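Local coordinates for uncharacterized protein Atu2452 (Agrobacterium tumefaciens, PDB 2R8B) that is of unknown function but probably acts as a serine hydrolase of the alpha/beta-hydrolase fold, related to the dienelactone hydrolases, at residues F65-G70 / N76-F81; V95-E100 / T124-D129; P174-E179 / K208-S213; V224-P227 / I232-G235. All coordinates share one frame; numbering follows the deposited sequence.

The four contacts follow one another along the chain of a probable alpha/beta hydrolase. Contacts 1 and 4 involve strands of the central, mostly parallel sheet and have centres 19 Å apart, while contacts 2 and 3 each join a loop to a helix. Contacts 1 and 2 touch: Leu68 CD2 packs on the CE of selenomethionine Met127 at 3.6 Å. Contacts 3 and 4 also meet, through Lys208 CD and Trp225 CZ2 at 3.7 Å, between helix 204-217 and strand 220-226, which follow each other in the chain. Contacts 2 and 4 lie on opposite sides of the chain's centre, 27 Å between their centres. The probable triad of Ser149, Asp199 and His230 has Gly70, Pro174 and His226 near it, from contacts 1, 3 and 4.

Contact 1: residues F65-G70 / N76-F81; sequences FVLLHG and NQFFDF
Leu67 sets its CG opposite its own carbonyl carbon and beside the backbone N (chi1 -48°), and Phe78 starts with a similar rotation (chi1 -75°), which brings the CD2 branch of the leucine to 3.7 Å from Phe78 CB. The two side chains slant across each other. Nearer the backbones, Leu67 CB lies 3.8 Å from the same Phe78 CB. Farther out, the phenyl ring reaches past the leucine to just beyond the strand's end, where its CD2 comes within 3.9 Å of His69 CA. Phe81 CD2 meets the rim of that ring in its plane.

The polar part of the contact is slight. Gln77, its chain bent at chi2, offers OE1 to the backbone N of Gly70 at 3.5 Å; the N-H points fairly well at it (154°), but the length makes this a weak bond. His69 approaches Gln77 through CB, while its imidazole leads away and gives a weak ND1 bond to Pro94 O.

Strand 64-68 lies between strands 90-94 and 143-148 and opens a beta-alpha-beta unit that runs through helix 75-85 to strand 90-94. Phe78 extends the packing to Leu146 and Phe148 of strand 143-148, and Phe79 reaches Ile91 and, on strand 53-56, Lys54 and Arg56.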
loop_
_atom_site.group_PDB
_atom_site.type_symbol
_atom_site.label_atom_id
_atom_site.label_comp_id
_atom_site.label_asym_id
_atom_site.label_seq_id
_atom_site.Cartn_x
_atom_site.Cartn_y
_atom_site.Cartn_z
ATOM N N PHE A 65 9.085 -3.921 5.049
ATOM C CA PHE A 65 8.280 -4.048 3.868
ATOM C C PHE A 65 6.890 -4.463 4.307
ATOM O O PHE A 65 6.700 -5.586 4.767
ATOM C CB PHE A 65 8.851 -5.103 2.950
ATOM C CG PHE A 65 8.374 -4.992 1.552
ATOM C CD1 PHE A 65 7.354 -4.129 1.217
ATOM C CD2 PHE A 65 8.943 -5.748 0.564
ATOM C CE1 PHE A 65 6.929 -4.022 -0.087
ATOM C CE2 PHE A 65 8.517 -5.652 -0.747
ATOM C CZ PHE A 65 7.519 -4.795 -1.074
ATOM N N VAL A 66 5.913 -3.576 4.187
ATOM C CA VAL A 66 4.542 -3.952 4.522
ATOM C C VAL A 66 3.736 -4.120 3.238
ATOM O O VAL A 66 3.878 -3.317 2.320
ATOM C CB VAL A 66 3.903 -2.993 5.563
ATOM C CG1 VAL A 66 4.163 -1.565 5.217
ATOM C CG2 VAL A 66 2.421 -3.246 5.707
ATOM N N LEU A 67 2.964 -5.210 3.153
ATOM C CA LEU A 67 2.221 -5.553 1.935
ATOM C C LEU A 67 0.803 -5.843 2.297
ATOM O O LEU A 67 0.528 -6.598 3.224
ATOM C CB LEU A 67 2.778 -6.772 1.228
ATOM C CG LEU A 67 4.275 -6.898 0.958
ATOM C CD1 LEU A 67 4.896 -7.682 2.086
ATOM C CD2 LEU A 67 4.477 -7.616 -0.366
ATOM N N LEU A 68 -0.099 -5.263 1.518
ATOM C CA LEU A 68 -1.493 -5.203 1.843
ATOM C C LEU A 68 -2.363 -5.805 0.715
ATOM O O LEU A 68 -2.449 -5.247 -0.375
ATOM C CB LEU A 68 -1.802 -3.735 2.093
ATOM C CG LEU A 68 -0.852 -3.139 3.129
ATOM C CD1 LEU A 68 -0.938 -1.638 3.186
ATOM C CD2 LEU A 68 -1.198 -3.714 4.452
ATOM N N HIS A 69 -3.001 -6.937 1.000
ATOM C CA HIS A 69 -3.763 -7.699 0.025
ATOM C C HIS A 69 -4.963 -6.915 -0.515
ATOM O O HIS A 69 -5.380 -5.936 0.092
ATOM C CB HIS A 69 -4.276 -8.980 0.665
ATOM C CG HIS A 69 -5.221 -8.740 1.797
ATOM N ND1 HIS A 69 -4.833 -8.807 3.119
ATOM C CD2 HIS A 69 -6.536 -8.422 1.809
ATOM C CE1 HIS A 69 -5.867 -8.541 3.896
ATOM N NE2 HIS A 69 -6.912 -8.301 3.126
ATOM N N GLY A 70 -5.514 -7.364 -1.647
ATOM C CA GLY A 70 -6.756 -6.824 -2.168
ATOM C C GLY A 70 -7.942 -7.373 -1.389
ATOM O O GLY A 70 -7.787 -8.257 -0.538
ATOM N N ASN A 76 -1.303 -14.328 3.322
ATOM C CA ASN A 76 -0.430 -15.096 2.429
ATOM C C ASN A 76 -0.407 -14.672 0.978
ATOM O O ASN A 76 0.515 -15.086 0.269
ATOM C CB ASN A 76 -0.701 -16.590 2.503
ATOM C CG ASN A 76 -0.306 -17.158 3.804
ATOM O OD1 ASN A 76 0.873 -17.137 4.176
ATOM N ND2 ASN A 76 -1.288 -17.651 4.543
ATOM N N GLN A 77 -1.403 -13.895 0.540
ATOM C CA GLN A 77 -1.377 -13.333 -0.809
ATOM C C GLN A 77 0.007 -12.811 -1.144
ATOM O O GLN A 77 0.695 -13.367 -2.020
ATOM C CB GLN A 77 -2.393 -12.208 -0.992
ATOM C CG GLN A 77 -3.729 -12.692 -1.523
ATOM C CD GLN A 77 -4.332 -11.741 -2.556
ATOM O OE1 GLN A 77 -4.207 -10.497 -2.480
ATOM N NE2 GLN A 77 -4.991 -12.329 -3.540
ATOM N N PHE A 78 0.435 -11.783 -0.413
ATOM C CA PHE A 78 1.657 -11.092 -0.786
ATOM C C PHE A 78 2.973 -11.410 -0.060
ATOM O O PHE A 78 4.025 -10.896 -0.466
ATOM C CB PHE A 78 1.393 -9.600 -0.829
ATOM C CG PHE A 78 0.627 -9.188 -2.030
ATOM C CD1 PHE A 78 1.278 -8.932 -3.226
ATOM C CD2 PHE A 78 -0.768 -9.083 -1.987
ATOM C CE1 PHE A 78 0.565 -8.542 -4.355
ATOM C CE2 PHE A 78 -1.501 -8.701 -3.123
ATOM C CZ PHE A 78 -0.823 -8.435 -4.305
ATOM N N PHE A 79 2.921 -12.258 0.973
ATOM C CA PHE A 79 4.084 -12.565 1.797
ATOM C C PHE A 79 5.303 -13.029 1.010
ATOM O O PHE A 79 6.323 -12.349 1.060
ATOM C CB PHE A 79 3.742 -13.565 2.917
ATOM C CG PHE A 79 4.803 -13.681 4.009
ATOM C CD1 PHE A 79 5.005 -12.647 4.917
ATOM C CD2 PHE A 79 5.561 -14.849 4.138
ATOM C CE1 PHE A 79 5.936 -12.742 5.911
ATOM C CE2 PHE A 79 6.501 -14.984 5.150
ATOM C CZ PHE A 79 6.696 -13.925 6.048
ATOM N N ASP A 80 5.249 -14.161 0.302
ATOM C CA ASP A 80 6.513 -14.665 -0.265
ATOM C C ASP A 80 6.854 -13.864 -1.478
ATOM O O ASP A 80 8.024 -13.708 -1.820
ATOM C CB ASP A 80 6.515 -16.162 -0.568
ATOM C CG ASP A 80 5.486 -16.900 0.226
ATOM O OD1 ASP A 80 5.810 -17.956 0.797
ATOM O OD2 ASP A 80 4.338 -16.376 0.278
ATOM N N PHE A 81 5.828 -13.314 -2.107
ATOM C CA PHE A 81 6.050 -12.410 -3.214
ATOM C C PHE A 81 7.064 -11.322 -2.862
ATOM O O PHE A 81 8.039 -11.104 -3.592
ATOM C CB PHE A 81 4.757 -11.769 -3.638
ATOM C CG PHE A 81 4.931 -10.842 -4.775
ATOM C CD1 PHE A 81 5.380 -11.316 -6.009
ATOM C CD2 PHE A 81 4.675 -9.486 -4.634
ATOM C CE1 PHE A 81 5.538 -10.455 -7.098
ATOM C CE2 PHE A 81 4.816 -8.613 -5.737
ATOM C CZ PHE A 81 5.259 -9.099 -6.955
#

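Contact 2: residues V95-E100 / T124-D129; sequences VGDVSE and TGKMAD
Asp97 and Lys126 reach for one another from opposite directions and form a salt bridge between Asp97 OD1 and Lys126 NZ, 3.3 Å long and weak as a hydrogen bond. Their backbones stay well apart, with 10.3 Å between Asp97 CA and Lys126 CA, so the long lysine chain does the spanning. Its CG starts out opposite the backbone N (chi1 -169°), and a bend at chi3 (149°) turns the chain's end toward the carboxylate. Lys126 CE, next to the ammonium group, lies 3.6 Å from Asp97 OD1. Neither charge relies on this pair alone. Lys126 NZ also gives a weak bond to Ser50 O and has a cation-pi interaction with Tyr51, while Asp97 OD1 makes a long, weak ion pair with Arg122 NH1.

Asp97 belongs to a classic beta bulge, in which it and Val98 both face Arg105 across the small hairpin of strands 98-100 and 103-105. The salt bridge thus links the start of that hairpin to the side of helix 117-138.

Within the helix, Thr124 O accepts from Ala128 N at 3.0 Å, and the next bond, from Asp129 N to Gly125 O, is weak at 3.4 Å. Thr124 OG1 ties this helix to helix 150-161 through Asn157 ND2.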
loop_
_atom_site.group_PDB
_atom_site.type_symbol
_atom_site.label_atom_id
_atom_site.label_comp_id
_atom_site.label_asym_id
_atom_site.label_seq_id
_atom_site.Cartn_x
_atom_site.Cartn_y
_atom_site.Cartn_z
ATOM N N VAL A 95 -3.590 -9.483 7.543
ATOM C CA VAL A 95 -4.938 -9.679 6.991
ATOM C C VAL A 95 -5.785 -8.507 7.475
ATOM O O VAL A 95 -5.689 -8.136 8.644
ATOM C CB VAL A 95 -5.572 -11.025 7.456
ATOM C CG1 VAL A 95 -5.659 -11.093 9.003
ATOM C CG2 VAL A 95 -6.929 -11.287 6.760
ATOM N N GLY A 96 -6.581 -7.913 6.591
ATOM C CA GLY A 96 -7.470 -6.817 6.982
ATOM C C GLY A 96 -8.494 -7.159 8.061
ATOM O O GLY A 96 -8.817 -8.319 8.296
ATOM N N ASP A 97 -9.014 -6.134 8.712
ATOM C CA ASP A 97 -9.828 -6.331 9.898
ATOM C C ASP A 97 -11.305 -6.146 9.659
ATOM O O ASP A 97 -12.084 -6.142 10.606
ATOM C CB ASP A 97 -9.373 -5.387 11.005
ATOM C CG ASP A 97 -9.382 -3.930 10.582
ATOM O OD1 ASP A 97 -9.062 -3.073 11.436
ATOM O OD2 ASP A 97 -9.691 -3.632 9.404
ATOM N N VAL A 98 -11.695 -5.972 8.403
ATOM C CA VAL A 98 -13.112 -5.897 8.060
ATOM C C VAL A 98 -13.442 -7.138 7.234
ATOM O O VAL A 98 -12.660 -7.544 6.381
ATOM C CB VAL A 98 -13.439 -4.599 7.269
ATOM C CG1 VAL A 98 -14.945 -4.419 7.135
ATOM C CG2 VAL A 98 -12.800 -3.377 7.931
ATOM N N SER A 99 -14.579 -7.758 7.490
ATOM C CA SER A 99 -14.958 -8.915 6.708
ATOM C C SER A 99 -16.260 -8.570 5.972
ATOM O O SER A 99 -17.216 -8.164 6.610
ATOM C CB SER A 99 -15.097 -10.106 7.650
ATOM O OG SER A 99 -16.174 -10.944 7.304
ATOM N N GLU A 100 -16.293 -8.687 4.642
ATOM C CA GLU A 100 -17.478 -8.311 3.856
ATOM C C GLU A 100 -18.313 -9.540 3.459
ATOM O O GLU A 100 -18.131 -10.077 2.360
ATOM C CB GLU A 100 -17.056 -7.533 2.620
ATOM C CG GLU A 100 -18.079 -6.509 2.163
ATOM C CD GLU A 100 -17.522 -5.574 1.090
ATOM O OE1 GLU A 100 -17.129 -4.426 1.409
ATOM O OE2 GLU A 100 -17.460 -5.997 -0.077
ATOM N N THR A 124 -6.585 3.960 8.876
ATOM C CA THR A 124 -5.371 4.683 8.527
ATOM C C THR A 124 -4.572 4.916 9.791
ATOM O O THR A 124 -3.376 4.636 9.811
ATOM C CB THR A 124 -5.717 5.969 7.771
ATOM O OG1 THR A 124 -6.325 5.588 6.536
ATOM C CG2 THR A 124 -4.482 6.803 7.487
ATOM N N GLY A 125 -5.247 5.359 10.849
ATOM C CA GLY A 125 -4.640 5.513 12.155
ATOM C C GLY A 125 -4.124 4.225 12.745
ATOM O O GLY A 125 -3.100 4.246 13.412
ATOM N N LYS A 126 -4.809 3.105 12.495
ATOM C CA LYS A 126 -4.361 1.782 12.981
ATOM C C LYS A 126 -3.108 1.322 12.236
ATOM O O LYS A 126 -2.095 1.044 12.866
ATOM C CB LYS A 126 -5.485 0.752 12.858
ATOM C CG LYS A 126 -5.262 -0.577 13.558
ATOM C CD LYS A 126 -6.569 -1.381 13.702
ATOM C CE LYS A 126 -6.298 -2.900 13.677
ATOM N NZ LYS A 126 -7.392 -3.748 14.259
HETATM N N MSE A 127 -3.168 1.272 10.900
HETATM C CA MSE A 127 -1.994 1.016 10.054
HETATM C C MSE A 127 -0.743 1.806 10.400
HETATM O O MSE A 127 0.335 1.218 10.600
HETATM C CB MSE A 127 -2.296 1.346 8.623
HETATM C CG MSE A 127 -2.576 0.184 7.819
HETATM SE SE MSE A 127 -1.159 -1.124 7.705
HETATM C CE MSE A 127 -2.459 -2.591 7.582
ATOM N N ALA A 128 -0.865 3.132 10.432
ATOM C CA ALA A 128 0.253 3.970 10.803
ATOM C C ALA A 128 0.918 3.431 12.079
ATOM O O ALA A 128 2.119 3.182 12.094
ATOM C CB ALA A 128 -0.210 5.370 11.017
ATOM N N ASP A 129 0.126 3.233 13.132
ATOM C CA ASP A 129 0.647 2.825 14.426
ATOM C C ASP A 129 1.360 1.490 14.358
ATOM O O ASP A 129 2.489 1.353 14.865
ATOM C CB ASP A 129 -0.485 2.774 15.444
ATOM C CG ASP A 129 -0.912 4.151 15.875
ATOM O OD1 ASP A 129 -0.048 5.052 15.769
ATOM O OD2 ASP A 129 -2.083 4.342 16.304
#

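Contact 3: residues P174-E179 / K208-S213; sequences PLIPFE and KALEES
Ala209 O, one residue before the Leu210 that carries the contact, is gripped twice by Ser213: by the backbone N at 3.0 Å and by OG at 2.9 Å. The two donors come from opposite faces of the carbonyl plane. The serine's chi1 of -58° turns OG back toward this carbonyl four residues earlier, and the hydroxyl stands 35° out of its plane.

Across the contact itself the interaction is wholly apolar. Leu210 sends CG opposite its backbone N (chi1 -176°), which presents both methyls to the loop 174-179. CD2 takes the more central place: it sits 3.6 Å from Pro174 CB and 3.8 Å from Ile176 CG1. CD1 adds a second touch on Ile176 CG1, also at 3.8 Å. Both loop residues thus close on one leucine, and Leu210 crosses each of them at a slant. Ile176 is branched so that CG1 serves this contact while CG2 lies 3.7 Å above the Phe178 ring, over its centre, and so the isoleucine links leucine to phenylalanine.

The loop leaves strand 168-172, a parallel strand of the probable alpha/beta-hydrolase sheet, and leads on to strand 190-196. Pro174 lies near the probable triad of Ser149, His230 and Asp199 without touching it. Helix 204-217, through Leu210, and helix 150-161, through Asn153 and Ala156, both touch the loop, and Pro174 also rests on Ile193 of strand 190-196.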
loop_
_atom_site.group_PDB
_atom_site.type_symbol
_atom_site.label_atom_id
_atom_site.label_comp_id
_atom_site.label_asym_id
_atom_site.label_seq_id
_atom_site.Cartn_x
_atom_site.Cartn_y
_atom_site.Cartn_z
ATOM N N PRO A 174 -4.839 1.491 -7.545
ATOM C CA PRO A 174 -5.540 2.266 -6.531
ATOM C C PRO A 174 -6.824 2.865 -7.067
ATOM O O PRO A 174 -7.012 2.948 -8.297
ATOM C CB PRO A 174 -4.581 3.419 -6.268
ATOM C CG PRO A 174 -3.936 3.617 -7.590
ATOM C CD PRO A 174 -3.660 2.222 -8.037
ATOM N N LEU A 175 -7.682 3.309 -6.148
ATOM C CA LEU A 175 -8.936 4.014 -6.453
ATOM C C LEU A 175 -9.048 5.026 -5.331
ATOM O O LEU A 175 -9.292 4.642 -4.199
ATOM C CB LEU A 175 -10.111 3.050 -6.315
ATOM C CG LEU A 175 -11.501 3.381 -6.854
ATOM C CD1 LEU A 175 -12.593 2.791 -5.936
ATOM C CD2 LEU A 175 -11.733 4.836 -7.101
ATOM N N ILE A 176 -8.810 6.300 -5.594
ATOM C CA ILE A 176 -9.073 7.305 -4.555
ATOM C C ILE A 176 -10.054 8.291 -5.141
ATOM O O ILE A 176 -9.738 8.926 -6.147
ATOM C CB ILE A 176 -7.783 8.013 -4.100
ATOM C CG1 ILE A 176 -6.843 7.024 -3.401
ATOM C CG2 ILE A 176 -8.079 9.132 -3.185
ATOM C CD1 ILE A 176 -7.095 6.843 -1.945
ATOM N N PRO A 177 -11.257 8.387 -4.532
ATOM C CA PRO A 177 -12.465 9.159 -4.997
ATOM C C PRO A 177 -12.525 10.625 -4.612
ATOM O O PRO A 177 -13.281 11.424 -5.220
ATOM C CB PRO A 177 -13.634 8.442 -4.309
ATOM C CG PRO A 177 -12.997 7.835 -3.024
ATOM C CD PRO A 177 -11.511 7.626 -3.287
ATOM N N PHE A 178 -11.765 10.971 -3.586
ATOM C CA PHE A 178 -11.874 12.288 -2.996
ATOM C C PHE A 178 -10.618 13.039 -3.411
ATOM O O PHE A 178 -9.744 12.472 -4.032
ATOM C CB PHE A 178 -12.011 12.174 -1.479
ATOM C CG PHE A 178 -10.898 11.382 -0.811
ATOM C CD1 PHE A 178 -9.695 11.983 -0.477
ATOM C CD2 PHE A 178 -11.067 10.049 -0.487
ATOM C CE1 PHE A 178 -8.688 11.266 0.128
ATOM C CE2 PHE A 178 -10.058 9.329 0.146
ATOM C CZ PHE A 178 -8.876 9.931 0.448
ATOM N N GLU A 179 -10.536 14.316 -3.090
ATOM C CA GLU A 179 -9.344 15.094 -3.409
ATOM C C GLU A 179 -8.618 15.308 -2.117
ATOM O O GLU A 179 -9.157 15.932 -1.189
ATOM C CB GLU A 179 -9.670 16.451 -4.029
ATOM C CG GLU A 179 -10.429 16.345 -5.322
ATOM C CD GLU A 179 -10.827 17.702 -5.865
ATOM O OE1 GLU A 179 -10.991 18.663 -5.067
ATOM O OE2 GLU A 179 -10.965 17.806 -7.104
ATOM N N LYS A 208 -5.103 9.132 -12.641
ATOM C CA LYS A 208 -4.313 10.191 -13.244
ATOM C C LYS A 208 -4.259 11.272 -12.166
ATOM O O LYS A 208 -3.239 11.918 -11.958
ATOM C CB LYS A 208 -5.060 10.675 -14.492
ATOM C CG LYS A 208 -4.275 11.098 -15.743
ATOM C CD LYS A 208 -3.982 9.987 -16.807
ATOM C CE LYS A 208 -4.896 10.003 -18.088
ATOM N NZ LYS A 208 -5.264 11.349 -18.779
ATOM N N ALA A 209 -5.358 11.425 -11.439
ATOM C CA ALA A 209 -5.485 12.504 -10.442
ATOM C C ALA A 209 -4.810 12.177 -9.124
ATOM O O ALA A 209 -4.173 13.015 -8.526
ATOM C CB ALA A 209 -6.925 12.857 -10.212
ATOM N N LEU A 210 -4.960 10.962 -8.652
ATOM C CA LEU A 210 -4.177 10.537 -7.496
ATOM C C LEU A 210 -2.662 10.775 -7.751
ATOM O O LEU A 210 -1.940 11.319 -6.906
ATOM C CB LEU A 210 -4.449 9.072 -7.239
ATOM C CG LEU A 210 -3.758 8.522 -5.994
ATOM C CD1 LEU A 210 -4.107 9.349 -4.720
ATOM C CD2 LEU A 210 -3.984 6.960 -5.836
ATOM N N GLU A 211 -2.203 10.347 -8.927
ATOM C CA GLU A 211 -0.870 10.630 -9.437
ATOM C C GLU A 211 -0.368 12.034 -9.210
ATOM O O GLU A 211 0.724 12.232 -8.663
ATOM C CB GLU A 211 -0.838 10.399 -10.942
ATOM C CG GLU A 211 0.507 9.831 -11.385
ATOM C CD GLU A 211 0.955 10.318 -12.735
ATOM O OE1 GLU A 211 0.137 10.311 -13.686
ATOM O OE2 GLU A 211 2.147 10.677 -12.831
ATOM N N GLU A 212 -1.153 13.001 -9.667
ATOM C CA GLU A 212 -0.799 14.385 -9.487
ATOM C C GLU A 212 -0.840 14.807 -8.060
ATOM O O GLU A 212 -0.038 15.621 -7.659
ATOM C CB GLU A 212 -1.669 15.309 -10.309
ATOM C CG GLU A 212 -1.059 15.607 -11.678
ATOM C CD GLU A 212 -1.816 14.896 -12.817
ATOM O OE1 GLU A 212 -1.350 13.799 -13.273
ATOM O OE2 GLU A 212 -2.894 15.432 -13.233
ATOM N N SER A 213 -1.753 14.249 -7.283
ATOM C CA SER A 213 -1.832 14.586 -5.873
ATOM C C SER A 213 -0.564 14.187 -5.126
ATOM O O SER A 213 0.061 14.998 -4.441
ATOM C CB SER A 213 -3.023 13.885 -5.237
ATOM O OG SER A 213 -4.233 14.251 -5.886
#

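Contact 4: residues V224-P227 / I232-G235; sequences VWHP and IRSG
The main interaction between His226 and Arg233 is a CH-pi contact. Arg233 CG stands 3.8 Å from the centroid of the imidazole and only 3° off the ring normal, squarely over the face. From there the arginine chain runs extended to NE, taking CD to 4.0 Å from His226 CG. The guanidinium ends up tilted 26° from the imidazole plane. His226 can receive the chain because its ring is turned between the backbone N and the carbonyl carbon (chi1 61°).

Polar groups crowd this place without a hydrogen bond from one segment to the other. The strongest partner of the guanidinium is Glu231, whose OE1 forms a salt bridge with NE. Arg233 N, at the N-cap of helix 234-244, bonds to Glu236 OE1; His226 NE2 makes weak bonds to that same oxygen and to Glu231 O.

The contact closes the short turn from strand 220-226, an outermost strand of the sheet, to the last helix. In alpha/beta hydrolases this turn carries the catalytic histidine, and here it holds His230, probably the histidine of a triad with Ser149 and Asp199.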
loop_
_atom_site.group_PDB
_atom_site.type_symbol
_atom_site.label_atom_id
_atom_site.label_comp_id
_atom_site.label_asym_id
_atom_site.label_seq_id
_atom_site.Cartn_x
_atom_site.Cartn_y
_atom_site.Cartn_z
ATOM N N VAL A 224 2.740 3.282 -14.375
ATOM C CA VAL A 224 2.918 2.364 -15.477
ATOM C C VAL A 224 1.520 1.876 -15.825
ATOM O O VAL A 224 0.817 1.384 -14.965
ATOM C CB VAL A 224 3.903 1.220 -15.071
ATOM C CG1 VAL A 224 3.892 0.078 -16.086
ATOM C CG2 VAL A 224 5.355 1.781 -14.880
ATOM N N TRP A 225 1.079 2.091 -17.055
ATOM C CA TRP A 225 -0.258 1.693 -17.481
ATOM C C TRP A 225 -0.231 0.389 -18.247
ATOM O O TRP A 225 0.795 -0.030 -18.708
ATOM C CB TRP A 225 -0.837 2.749 -18.400
ATOM C CG TRP A 225 -1.086 4.074 -17.737
ATOM C CD1 TRP A 225 -0.238 5.170 -17.703
ATOM C CD2 TRP A 225 -2.268 4.463 -17.034
ATOM N NE1 TRP A 225 -0.838 6.221 -17.016
ATOM C CE2 TRP A 225 -2.073 5.805 -16.576
ATOM C CE3 TRP A 225 -3.465 3.814 -16.734
ATOM C CZ2 TRP A 225 -3.048 6.501 -15.827
ATOM C CZ3 TRP A 225 -4.413 4.482 -15.975
ATOM C CH2 TRP A 225 -4.206 5.838 -15.541
ATOM N N HIS A 226 -1.361 -0.274 -18.375
ATOM C CA HIS A 226 -1.501 -1.279 -19.409
ATOM C C HIS A 226 -2.893 -1.096 -19.953
ATOM O O HIS A 226 -3.741 -0.539 -19.232
ATOM C CB HIS A 226 -1.222 -2.714 -18.905
ATOM C CG HIS A 226 -2.128 -3.198 -17.807
ATOM N ND1 HIS A 226 -3.393 -3.696 -18.042
ATOM C CD2 HIS A 226 -1.925 -3.315 -16.470
ATOM C CE1 HIS A 226 -3.931 -4.092 -16.902
ATOM N NE2 HIS A 226 -3.062 -3.870 -15.930
ATOM N N PRO A 227 -3.162 -1.575 -21.192
ATOM C CA PRO A 227 -4.580 -1.555 -21.624
ATOM C C PRO A 227 -5.200 -2.581 -20.681
ATOM O O PRO A 227 -4.476 -3.146 -19.827
ATOM C CB PRO A 227 -4.535 -2.084 -23.049
ATOM C CG PRO A 227 -3.193 -2.807 -23.176
ATOM C CD PRO A 227 -2.265 -2.271 -22.140
ATOM N N ILE A 232 -3.631 -7.679 -12.543
ATOM C CA ILE A 232 -2.200 -7.418 -12.546
ATOM C C ILE A 232 -1.577 -8.118 -13.753
ATOM O O ILE A 232 -1.676 -9.355 -13.826
ATOM C CB ILE A 232 -1.593 -7.997 -11.289
ATOM C CG1 ILE A 232 -1.949 -7.124 -10.102
ATOM C CG2 ILE A 232 -0.074 -8.173 -11.426
ATOM C CD1 ILE A 232 -1.558 -7.800 -8.812
ATOM N N ARG A 233 -0.977 -7.357 -14.694
ATOM C CA ARG A 233 -0.166 -7.953 -15.791
ATOM C C ARG A 233 1.288 -8.241 -15.393
ATOM O O ARG A 233 1.841 -7.603 -14.488
ATOM C CB ARG A 233 -0.223 -7.143 -17.088
ATOM C CG ARG A 233 -1.614 -7.148 -17.631
ATOM C CD ARG A 233 -1.741 -6.918 -19.141
ATOM N NE ARG A 233 -3.169 -6.871 -19.440
ATOM C CZ ARG A 233 -3.705 -6.817 -20.646
ATOM N NH1 ARG A 233 -2.936 -6.813 -21.709
ATOM N NH2 ARG A 233 -5.019 -6.761 -20.774
ATOM N N SER A 234 1.893 -9.212 -16.084
ATOM C CA SER A 234 3.259 -9.564 -15.808
ATOM C C SER A 234 4.123 -8.322 -15.970
ATOM O O SER A 234 5.099 -8.148 -15.226
ATOM C CB SER A 234 3.736 -10.710 -16.697
ATOM O OG SER A 234 4.322 -10.214 -17.878
ATOM N N GLY A 235 3.735 -7.449 -16.900
ATOM C CA GLY A 235 4.384 -6.152 -17.061
ATOM C C GLY A 235 4.415 -5.285 -15.809
ATOM O O GLY A 235 5.401 -4.575 -15.573
#